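Local coordinates for protein probable zinc protease PqqL (Escherichia coli, PDB 6OFT) that probably acts, as a whole protein whose first half is this chain, as a periplasmic zinc-dependent endopeptidase of the M16 (insulinase-like) family, at residues Met21-Ala26 with Asp371-Arg376; Ala26-Gln31 with Arg376-Leu381; Thr64-Gly69 with Phe117-Asn122. One frame throughout, in Å; residues are numbered along the deposited sequence.

Interaction 1: residues Met21-Ala26 with Asp371-Arg376; sequences MIYPHA and DQQAER. With PO4 (phosphate ion), chain D.
Phosphate oxygen O1 is gripped from both segments: H25 ND1 donates to it over 2.6 Å and R376 NH2 over 2.8 Å. The imidazole acts as a bridge, because its other nitrogen, NE2, donates to the backbone O of R376 at 2.7 Å, with the donor tilted out of the carbonyl plane. Donation from both nitrogens would be consistent with a positively charged ring beside the anion. R376 NH2 is likewise used twice; its second partner, Y23 OH, accepts from it at 2.8 Å along a fairly straight N-H (162°), within the guanidinium plane, while the phenol ring stands almost upright to that plane. Y23 OH also bonds D6. A bend at chi3 (-74°) folds the arginine back, and its NE reaches O of Q373. Q373 NE2 donates to a second phosphate oxygen, O2, at 2.8 Å, and a water joins A26 N, A374 O and phosphate O3. A methionine in place of R376 would probably leave both Y23 OH and phosphate O1 short of a donor. Direct bonds thus join the end of strand 19-24 to the loop between helices 352-371 and 378-391; the ion, probably from the crystallisation liquor, adds to them, and L381 packs on H25 and R376.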
loop_
_atom_site.group_PDB
_atom_site.type_symbol
_atom_site.label_atom_id
_atom_site.label_comp_id
_atom_site.label_asym_id
_atom_site.label_seq_id
_atom_site.Cartn_x
_atom_site.Cartn_y
_atom_site.Cartn_z
ATOM N N MET A 21 6.700 -17.948 -6.254
ATOM C CA MET A 21 5.247 -17.918 -6.388
ATOM C C MET A 21 4.963 -17.812 -7.857
ATOM O O MET A 21 5.469 -16.900 -8.520
ATOM C CB MET A 21 4.616 -16.732 -5.643
ATOM C CG MET A 21 4.996 -16.641 -4.191
ATOM S SD MET A 21 4.049 -15.351 -3.393
ATOM C CE MET A 21 3.108 -16.335 -2.257
ATOM N N ILE A 22 4.226 -18.782 -8.383
ATOM C CA ILE A 22 3.861 -18.846 -9.802
ATOM C C ILE A 22 2.347 -18.853 -9.945
ATOM O O ILE A 22 1.657 -19.652 -9.306
ATOM C CB ILE A 22 4.510 -20.056 -10.528
ATOM C CG1 ILE A 22 6.062 -20.026 -10.406
ATOM C CG2 ILE A 22 4.047 -20.128 -12.013
ATOM C CD1 ILE A 22 6.684 -21.377 -10.549
ATOM N N TYR A 23 1.834 -17.966 -10.809
ATOM C CA TYR A 23 0.404 -17.869 -11.045
ATOM C C TYR A 23 0.133 -17.749 -12.531
ATOM O O TYR A 23 0.633 -16.808 -13.151
ATOM C CB TYR A 23 -0.227 -16.705 -10.258
ATOM C CG TYR A 23 -1.736 -16.817 -10.180
ATOM C CD1 TYR A 23 -2.348 -17.592 -9.198
ATOM C CD2 TYR A 23 -2.550 -16.192 -11.117
ATOM C CE1 TYR A 23 -3.731 -17.749 -9.157
ATOM C CE2 TYR A 23 -3.939 -16.334 -11.081
ATOM C CZ TYR A 23 -4.526 -17.110 -10.094
ATOM O OH TYR A 23 -5.893 -17.249 -10.050
ATOM N N PRO A 24 -0.663 -18.679 -13.125
ATOM C CA PRO A 24 -0.953 -18.573 -14.568
ATOM C C PRO A 24 -1.969 -17.485 -14.867
ATOM O O PRO A 24 -2.905 -17.298 -14.096
ATOM C CB PRO A 24 -1.503 -19.958 -14.923
ATOM C CG PRO A 24 -2.073 -20.476 -13.637
ATOM C CD PRO A 24 -1.334 -19.856 -12.513
ATOM N N HIS A 25 -1.780 -16.764 -15.979
ATOM C CA HIS A 25 -2.697 -15.718 -16.430
ATOM C C HIS A 25 -2.503 -15.487 -17.921
ATOM O O HIS A 25 -1.374 -15.470 -18.381
ATOM C CB HIS A 25 -2.541 -14.413 -15.625
ATOM C CG HIS A 25 -3.749 -13.522 -15.733
ATOM N ND1 HIS A 25 -4.987 -13.944 -15.306
ATOM C CD2 HIS A 25 -3.870 -12.273 -16.243
ATOM C CE1 HIS A 25 -5.819 -12.946 -15.540
ATOM N NE2 HIS A 25 -5.198 -11.924 -16.116
ATOM N N ALA A 26 -3.580 -15.339 -18.682
ATOM C CA ALA A 26 -3.451 -15.166 -20.137
ATOM C C ALA A 26 -4.200 -13.925 -20.644
ATOM O O ALA A 26 -4.853 -13.962 -21.683
ATOM C CB ALA A 26 -3.927 -16.430 -20.859
ATOM N N ASP A 371 -16.537 -15.065 -12.397
ATOM C CA ASP A 371 -16.878 -15.262 -13.807
ATOM C C ASP A 371 -15.888 -14.599 -14.762
ATOM O O ASP A 371 -15.580 -15.166 -15.812
ATOM C CB ASP A 371 -18.301 -14.758 -14.090
ATOM C CG ASP A 371 -19.410 -15.487 -13.342
ATOM O OD1 ASP A 371 -19.171 -16.637 -12.884
ATOM O OD2 ASP A 371 -20.524 -14.914 -13.225
ATOM N N GLN A 372 -15.395 -13.408 -14.395
ATOM C CA GLN A 372 -14.466 -12.626 -15.210
ATOM C C GLN A 372 -12.994 -12.708 -14.760
ATOM O O GLN A 372 -12.196 -11.868 -15.186
ATOM C CB GLN A 372 -14.928 -11.152 -15.262
ATOM C CG GLN A 372 -16.374 -10.951 -15.757
ATOM C CD GLN A 372 -16.787 -9.497 -15.880
ATOM O OE1 GLN A 372 -17.638 -9.147 -16.707
ATOM N NE2 GLN A 372 -16.219 -8.612 -15.060
ATOM N N GLN A 373 -12.616 -13.714 -13.939
ATOM C CA GLN A 373 -11.237 -13.814 -13.416
ATOM C C GLN A 373 -10.152 -13.966 -14.482
ATOM O O GLN A 373 -9.048 -13.461 -14.278
ATOM C CB GLN A 373 -11.072 -14.882 -12.327
ATOM C CG GLN A 373 -11.125 -16.347 -12.759
ATOM C CD GLN A 373 -10.702 -17.184 -11.572
ATOM O OE1 GLN A 373 -11.457 -17.355 -10.631
ATOM N NE2 GLN A 373 -9.460 -17.674 -11.550
ATOM N N ALA A 374 -10.460 -14.596 -15.621
ATOM C CA ALA A 374 -9.473 -14.749 -16.698
ATOM C C ALA A 374 -9.053 -13.399 -17.320
ATOM O O ALA A 374 -7.963 -13.299 -17.881
ATOM C CB ALA A 374 -10.006 -15.693 -17.772
ATOM N N GLU A 375 -9.891 -12.360 -17.157
ATOM C CA GLU A 375 -9.681 -11.018 -17.709
ATOM C C GLU A 375 -9.118 -9.993 -16.717
ATOM O O GLU A 375 -9.089 -8.803 -17.030
ATOM C CB GLU A 375 -10.984 -10.489 -18.357
ATOM C CG GLU A 375 -11.294 -11.109 -19.713
ATOM C CD GLU A 375 -11.686 -12.573 -19.710
ATOM O OE1 GLU A 375 -12.448 -12.991 -18.807
ATOM O OE2 GLU A 375 -11.220 -13.308 -20.612
ATOM N N ARG A 376 -8.636 -10.442 -15.552
ATOM C CA ARG A 376 -8.046 -9.539 -14.556
ATOM C C ARG A 376 -6.823 -8.803 -15.110
ATOM O O ARG A 376 -6.095 -9.349 -15.934
ATOM C CB ARG A 376 -7.617 -10.310 -13.302
ATOM C CG ARG A 376 -8.767 -10.743 -12.417
ATOM C CD ARG A 376 -8.254 -11.594 -11.267
ATOM N NE ARG A 376 -7.861 -12.938 -11.698
ATOM C CZ ARG A 376 -7.447 -13.896 -10.876
ATOM N NH1 ARG A 376 -7.370 -13.673 -9.568
ATOM N NH2 ARG A 376 -7.093 -15.081 -11.356
HETATM P P PO4 D . -6.567 -17.210 -14.502
HETATM O O1 PO4 D . -6.186 -15.838 -13.914
HETATM O O2 PO4 D . -8.014 -17.612 -13.950
HETATM O O3 PO4 D . -6.601 -17.178 -16.104
HETATM O O4 PO4 D . -5.486 -18.276 -13.997
HETATM O O HOH W 1 -6.321 -15.508 -18.194
#

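Interaction 2: residues Ala26-Gln31 with Arg376-Leu381; sequences AHPKDQ and RDLRML. With PO4 (phosphate ion), chain D.
L378 meets P28 and Q31 almost at right angles, its side chain running across theirs. The leucine points from the first turn of its helix toward the loop: CB lies 4.1 Å from P28 CD at the rim of the proline ring, and with CG anti to the backbone N (chi1 -179°) methyl CD2 comes to 4.0 Å from Q31 CG. Only the aliphatic part of the glutamine takes part, since its chain bends at chi2 (74°) and carries the amide away to S101, whose OG bonds NE2. H27 approaches differently. Its imidazole turns an edge to the segment 376-381, and ND1 makes a weak 3.4 Å bond to R376 O, nearly in the ring plane, an oxygen already taken by H25. The backbones are joined through a water, which donates to H27 O at 2.8 Å and accepts from L378 N at 2.9 Å, so an amide of the first helical turn gains a partner. That turn is closed by an N-cap: D377 OD2 accepts from M380 N at 2.8 Å, met on its anti side. The opposing loop links strands 19-24 and 31-38, which flank strand 199-205 in the mixed sheet of the M16 domain, and it turns sharply, with a cis peptide before P28 and a type II beta turn from P28 to Q31. Within the segment 376-381, L381 CD1 lies 3.5 Å above one face of the R376 guanidinium, offset toward its rim. L378 also touches N33 of strand 31-38 and V204 of strand 199-205, and L381 touches V204 too.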
loop_
_atom_site.group_PDB
_atom_site.type_symbol
_atom_site.label_atom_id
_atom_site.label_comp_id
_atom_site.label_asym_id
_atom_site.label_seq_id
_atom_site.Cartn_x
_atom_site.Cartn_y
_atom_site.Cartn_z
ATOM N N ALA A 26 -3.580 -15.339 -18.682
ATOM C CA ALA A 26 -3.451 -15.166 -20.137
ATOM C C ALA A 26 -4.200 -13.925 -20.644
ATOM O O ALA A 26 -4.853 -13.962 -21.683
ATOM C CB ALA A 26 -3.927 -16.430 -20.859
ATOM N N HIS A 27 -4.088 -12.820 -19.899
ATOM C CA HIS A 27 -4.683 -11.530 -20.238
ATOM C C HIS A 27 -3.685 -10.425 -19.802
ATOM O O HIS A 27 -3.644 -10.070 -18.615
ATOM C CB HIS A 27 -6.068 -11.376 -19.586
ATOM C CG HIS A 27 -6.825 -10.162 -20.027
ATOM N ND1 HIS A 27 -6.929 -9.041 -19.219
ATOM C CD2 HIS A 27 -7.488 -9.930 -21.184
ATOM C CE1 HIS A 27 -7.668 -8.178 -19.896
ATOM N NE2 HIS A 27 -8.015 -8.661 -21.088
ATOM N N PRO A 28 -2.801 -9.937 -20.719
ATOM C CA PRO A 28 -2.694 -10.282 -22.148
ATOM C C PRO A 28 -2.030 -11.628 -22.403
ATOM O O PRO A 28 -1.228 -12.104 -21.596
ATOM C CB PRO A 28 -1.888 -9.106 -22.737
ATOM C CG PRO A 28 -1.098 -8.563 -21.613
ATOM C CD PRO A 28 -1.813 -8.913 -20.331
ATOM N N LYS A 29 -2.387 -12.248 -23.535
ATOM C CA LYS A 29 -1.836 -13.530 -23.943
ATOM C C LYS A 29 -0.344 -13.379 -24.210
ATOM O O LYS A 29 0.091 -12.336 -24.702
ATOM C CB LYS A 29 -2.528 -14.009 -25.234
ATOM C CG LYS A 29 -2.996 -15.455 -25.196
ATOM C CD LYS A 29 -4.407 -15.598 -24.620
ATOM C CE LYS A 29 -4.823 -17.043 -24.472
ATOM N NZ LYS A 29 -6.018 -17.181 -23.595
ATOM N N ASP A 30 0.426 -14.439 -23.917
ATOM C CA ASP A 30 1.873 -14.534 -24.147
ATOM C C ASP A 30 2.682 -13.452 -23.439
ATOM O O ASP A 30 3.778 -13.115 -23.887
ATOM C CB ASP A 30 2.205 -14.579 -25.654
ATOM C CG ASP A 30 1.482 -15.671 -26.393
ATOM O OD1 ASP A 30 1.478 -16.823 -25.893
ATOM O OD2 ASP A 30 0.920 -15.380 -27.476
ATOM N N GLN A 31 2.161 -12.947 -22.315
ATOM C CA GLN A 31 2.837 -11.963 -21.496
ATOM C C GLN A 31 3.094 -12.566 -20.120
ATOM O O GLN A 31 2.289 -13.353 -19.637
ATOM C CB GLN A 31 2.027 -10.656 -21.382
ATOM C CG GLN A 31 2.863 -9.457 -20.855
ATOM C CD GLN A 31 3.846 -8.872 -21.854
ATOM O OE1 GLN A 31 3.821 -9.163 -23.050
ATOM N NE2 GLN A 31 4.728 -8.005 -21.387
ATOM N N ARG A 376 -8.636 -10.442 -15.552
ATOM C CA ARG A 376 -8.046 -9.539 -14.556
ATOM C C ARG A 376 -6.823 -8.803 -15.110
ATOM O O ARG A 376 -6.095 -9.349 -15.934
ATOM C CB ARG A 376 -7.617 -10.310 -13.302
ATOM C CG ARG A 376 -8.767 -10.743 -12.417
ATOM C CD ARG A 376 -8.254 -11.594 -11.267
ATOM N NE ARG A 376 -7.861 -12.938 -11.698
ATOM C CZ ARG A 376 -7.447 -13.896 -10.876
ATOM N NH1 ARG A 376 -7.370 -13.673 -9.568
ATOM N NH2 ARG A 376 -7.093 -15.081 -11.356
ATOM N N ASP A 377 -6.604 -7.565 -14.651
ATOM C CA ASP A 377 -5.445 -6.761 -15.027
ATOM C C ASP A 377 -4.201 -7.468 -14.489
ATOM O O ASP A 377 -4.153 -7.794 -13.297
ATOM C CB ASP A 377 -5.559 -5.353 -14.418
ATOM C CG ASP A 377 -4.354 -4.492 -14.705
ATOM O OD1 ASP A 377 -4.204 -4.054 -15.859
ATOM O OD2 ASP A 377 -3.542 -4.297 -13.789
ATOM N N LEU A 378 -3.235 -7.764 -15.377
ATOM C CA LEU A 378 -2.007 -8.487 -15.036
ATOM C C LEU A 378 -1.205 -7.804 -13.928
ATOM O O LEU A 378 -0.834 -8.448 -12.934
ATOM C CB LEU A 378 -1.151 -8.731 -16.297
ATOM C CG LEU A 378 0.162 -9.509 -16.105
ATOM C CD1 LEU A 378 -0.085 -10.926 -15.589
ATOM C CD2 LEU A 378 0.969 -9.529 -17.382
ATOM N N ARG A 379 -0.961 -6.495 -14.097
ATOM C CA ARG A 379 -0.235 -5.655 -13.139
ATOM C C ARG A 379 -0.863 -5.706 -11.724
ATOM O O ARG A 379 -0.156 -5.977 -10.752
ATOM C CB ARG A 379 -0.153 -4.209 -13.677
ATOM C CG ARG A 379 0.395 -3.212 -12.655
ATOM C CD ARG A 379 1.328 -2.177 -13.239
ATOM N NE ARG A 379 2.264 -1.714 -12.209
ATOM C CZ ARG A 379 3.491 -2.200 -12.030
ATOM N NH1 ARG A 379 3.963 -3.147 -12.836
ATOM N NH2 ARG A 379 4.262 -1.728 -11.060
ATOM N N MET A 380 -2.190 -5.457 -11.624
ATOM C CA MET A 380 -2.948 -5.465 -10.371
ATOM C C MET A 380 -2.896 -6.841 -9.695
ATOM O O MET A 380 -2.728 -6.922 -8.486
ATOM C CB MET A 380 -4.399 -5.016 -10.618
ATOM C CG MET A 380 -5.261 -4.965 -9.354
ATOM S SD MET A 380 -4.557 -4.004 -7.971
ATOM C CE MET A 380 -4.503 -2.323 -8.718
ATOM N N LEU A 381 -3.028 -7.915 -10.482
ATOM C CA LEU A 381 -2.945 -9.288 -9.987
ATOM C C LEU A 381 -1.522 -9.581 -9.463
ATOM O O LEU A 381 -1.378 -10.164 -8.380
ATOM C CB LEU A 381 -3.359 -10.257 -11.112
ATOM C CG LEU A 381 -3.258 -11.751 -10.829
ATOM C CD1 LEU A 381 -4.154 -12.170 -9.662
ATOM C CD2 LEU A 381 -3.593 -12.549 -12.072
HETATM P P PO4 D . -6.567 -17.210 -14.502
HETATM O O1 PO4 D . -6.186 -15.838 -13.914
HETATM O O2 PO4 D . -8.014 -17.612 -13.950
HETATM O O3 PO4 D . -6.601 -17.178 -16.104
HETATM O O4 PO4 D . -5.486 -18.276 -13.997
HETATM O O HOH W 2 -3.839 -7.312 -18.127
#

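Interaction 3: residues Thr64-Gly69 with Phe117-Asn122; sequences TKTWPG and FSEWSN
E119 leaves helix 107-122 with CG anti to its carbonyl carbon (chi1 -59°) and then bends at chi2 (-132°), which brings its carboxylate into the turn formed by residues 64-67. Four donors grip it there. OE1 accepts from T64 OG1 at 2.8 Å on the anti side and, through its syn lone pair, from T66 N at 3.0 Å along a nearly straight line (173°). OE2 is met from above and below the carboxylate plane, by T66 OG1 at 2.7 Å on one face and by K65 NZ at 2.9 Å on the other, the latter in a salt bridge. The carboxylate of this buried residue is therefore well satisfied, and the lysine charge would tend to keep it ionised. T64 OG1 has a second role, accepting from W67 N at 3.2 Å in an ST motif that ties the turn to itself. Apolar contacts flank the polar centre: W67 CZ3 lies 3.6 Å from E119 CG, and T64 CG2 is 4.0 Å from W120 CD1. The loop follows helix 52-59, which carries the HxxEH sequence of M16 peptidases with the predicted zinc ligands H54 and H58 and the predicted proton acceptor E57; the W120 side chain lies about 9 Å from that of E57.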
loop_
_atom_site.group_PDB
_atom_site.type_symbol
_atom_site.label_atom_id
_atom_site.label_comp_id
_atom_site.label_asym_id
_atom_site.label_seq_id
_atom_site.Cartn_x
_atom_site.Cartn_y
_atom_site.Cartn_z
ATOM N N THR A 64 27.046 -5.301 -12.869
ATOM C CA THR A 64 27.085 -6.645 -12.283
ATOM C C THR A 64 28.380 -7.269 -12.810
ATOM O O THR A 64 29.035 -6.661 -13.663
ATOM C CB THR A 64 25.837 -7.514 -12.603
ATOM O OG1 THR A 64 25.888 -7.987 -13.950
ATOM C CG2 THR A 64 24.491 -6.824 -12.293
ATOM N N LYS A 65 28.741 -8.462 -12.312
ATOM C CA LYS A 65 29.934 -9.210 -12.699
ATOM C C LYS A 65 30.009 -9.428 -14.225
ATOM O O LYS A 65 31.039 -9.119 -14.814
ATOM C CB LYS A 65 29.986 -10.548 -11.925
ATOM C CG LYS A 65 31.135 -11.478 -12.330
ATOM C CD LYS A 65 31.057 -12.863 -11.672
ATOM C CE LYS A 65 30.047 -13.806 -12.297
ATOM N NZ LYS A 65 28.708 -13.698 -11.654
ATOM N N THR A 66 28.936 -9.934 -14.851
ATOM C CA THR A 66 28.903 -10.185 -16.303
ATOM C C THR A 66 28.570 -8.916 -17.110
ATOM O O THR A 66 29.034 -8.767 -18.245
ATOM C CB THR A 66 27.961 -11.355 -16.625
ATOM O OG1 THR A 66 28.219 -12.417 -15.708
ATOM C CG2 THR A 66 28.119 -11.882 -18.067
ATOM N N TRP A 67 27.762 -8.013 -16.528
ATOM C CA TRP A 67 27.308 -6.795 -17.191
ATOM C C TRP A 67 27.767 -5.498 -16.471
ATOM O O TRP A 67 26.951 -4.836 -15.823
ATOM C CB TRP A 67 25.776 -6.845 -17.402
ATOM C CG TRP A 67 25.316 -8.036 -18.199
ATOM C CD1 TRP A 67 25.418 -8.209 -19.548
ATOM C CD2 TRP A 67 24.736 -9.243 -17.680
ATOM N NE1 TRP A 67 24.961 -9.461 -19.902
ATOM C CE2 TRP A 67 24.541 -10.118 -18.775
ATOM C CE3 TRP A 67 24.402 -9.693 -16.388
ATOM C CZ2 TRP A 67 23.992 -11.397 -18.622
ATOM C CZ3 TRP A 67 23.863 -10.957 -16.239
ATOM C CH2 TRP A 67 23.670 -11.799 -17.344
ATOM N N PRO A 68 29.060 -5.099 -16.573
ATOM C CA PRO A 68 29.488 -3.858 -15.900
ATOM C C PRO A 68 28.919 -2.603 -16.562
ATOM O O PRO A 68 28.402 -2.686 -17.670
ATOM C CB PRO A 68 31.014 -3.914 -15.993
ATOM C CG PRO A 68 31.282 -4.747 -17.213
ATOM C CD PRO A 68 30.187 -5.742 -17.290
ATOM N N GLY A 69 29.004 -1.468 -15.871
ATOM C CA GLY A 69 28.518 -0.181 -16.363
ATOM C C GLY A 69 27.075 -0.200 -16.842
ATOM O O GLY A 69 26.181 -0.640 -16.119
ATOM N N PHE A 117 18.494 -11.495 -13.421
ATOM C CA PHE A 117 17.931 -11.613 -12.064
ATOM C C PHE A 117 18.894 -12.345 -11.128
ATOM O O PHE A 117 19.042 -11.951 -9.970
ATOM C CB PHE A 117 16.550 -12.300 -12.063
ATOM C CG PHE A 117 15.361 -11.386 -12.295
ATOM C CD1 PHE A 117 14.986 -10.450 -11.341
ATOM C CD2 PHE A 117 14.579 -11.511 -13.440
ATOM C CE1 PHE A 117 13.861 -9.640 -11.534
ATOM C CE2 PHE A 117 13.449 -10.707 -13.627
ATOM C CZ PHE A 117 13.100 -9.774 -12.676
ATOM N N SER A 118 19.557 -13.403 -11.637
ATOM C CA SER A 118 20.541 -14.178 -10.882
ATOM C C SER A 118 21.717 -13.293 -10.378
ATOM O O SER A 118 22.135 -13.426 -9.230
ATOM C CB SER A 118 21.064 -15.327 -11.730
ATOM O OG SER A 118 21.811 -16.222 -10.932
ATOM N N GLU A 119 22.185 -12.356 -11.216
ATOM C CA GLU A 119 23.254 -11.420 -10.886
ATOM C C GLU A 119 22.793 -10.262 -10.017
ATOM O O GLU A 119 23.587 -9.748 -9.241
ATOM C CB GLU A 119 23.971 -10.922 -12.146
ATOM C CG GLU A 119 24.572 -12.083 -12.918
ATOM C CD GLU A 119 26.005 -11.882 -13.347
ATOM O OE1 GLU A 119 26.457 -10.716 -13.436
ATOM O OE2 GLU A 119 26.679 -12.905 -13.596
ATOM N N TRP A 120 21.516 -9.847 -10.112
ATOM C CA TRP A 120 21.043 -8.800 -9.212
ATOM C C TRP A 120 21.018 -9.382 -7.784
ATOM O O TRP A 120 21.268 -8.657 -6.825
ATOM C CB TRP A 120 19.635 -8.336 -9.617
ATOM C CG TRP A 120 19.592 -7.397 -10.787
ATOM C CD1 TRP A 120 20.620 -6.645 -11.285
ATOM C CD2 TRP A 120 18.444 -7.089 -11.585
ATOM N NE1 TRP A 120 20.175 -5.868 -12.332
ATOM C CE2 TRP A 120 18.836 -6.107 -12.525
ATOM C CE3 TRP A 120 17.102 -7.526 -11.578
ATOM C CZ2 TRP A 120 17.943 -5.563 -13.455
ATOM C CZ3 TRP A 120 16.218 -6.980 -12.499
ATOM C CH2 TRP A 120 16.638 -6.004 -13.416
ATOM N N SER A 121 20.738 -10.704 -7.666
ATOM C CA SER A 121 20.661 -11.429 -6.399
ATOM C C SER A 121 21.948 -11.430 -5.558
ATOM O O SER A 121 21.838 -11.360 -4.333
ATOM C CB SER A 121 20.187 -12.860 -6.626
ATOM O OG SER A 121 18.859 -12.869 -7.123
ATOM N N ASN A 122 23.144 -11.541 -6.191
ATOM C CA ASN A 122 24.433 -11.619 -5.474
ATOM C C ASN A 122 25.683 -11.128 -6.250
ATOM O O ASN A 122 26.792 -11.265 -5.727
ATOM C CB ASN A 122 24.668 -13.076 -4.993
ATOM C CG ASN A 122 25.072 -14.050 -6.083
ATOM O OD1 ASN A 122 24.863 -13.831 -7.288
ATOM N ND2 ASN A 122 25.686 -15.147 -5.681
#

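Interactions 1 and 2 are one continuous seam: they share A26 and R376, their centres lie 7 Å apart, and both join the start of helix 378-391 and the loop before it to the end of strand 19-24 and the loop after it. Interaction 1 is partly buried and built on charge and phosphate, whereas interaction 2 is a surface contact of apolar crossings, a weak bond and a water. Interaction 3 is partly buried too; its centre is about 31 Å and 28 Å from theirs, nested within the long stretch of chain they close. It binds a loop to a helix whose W120 side chain is about 10 Å from that of a predicted zinc ligand, around a protein carboxylate rather than a bound ion.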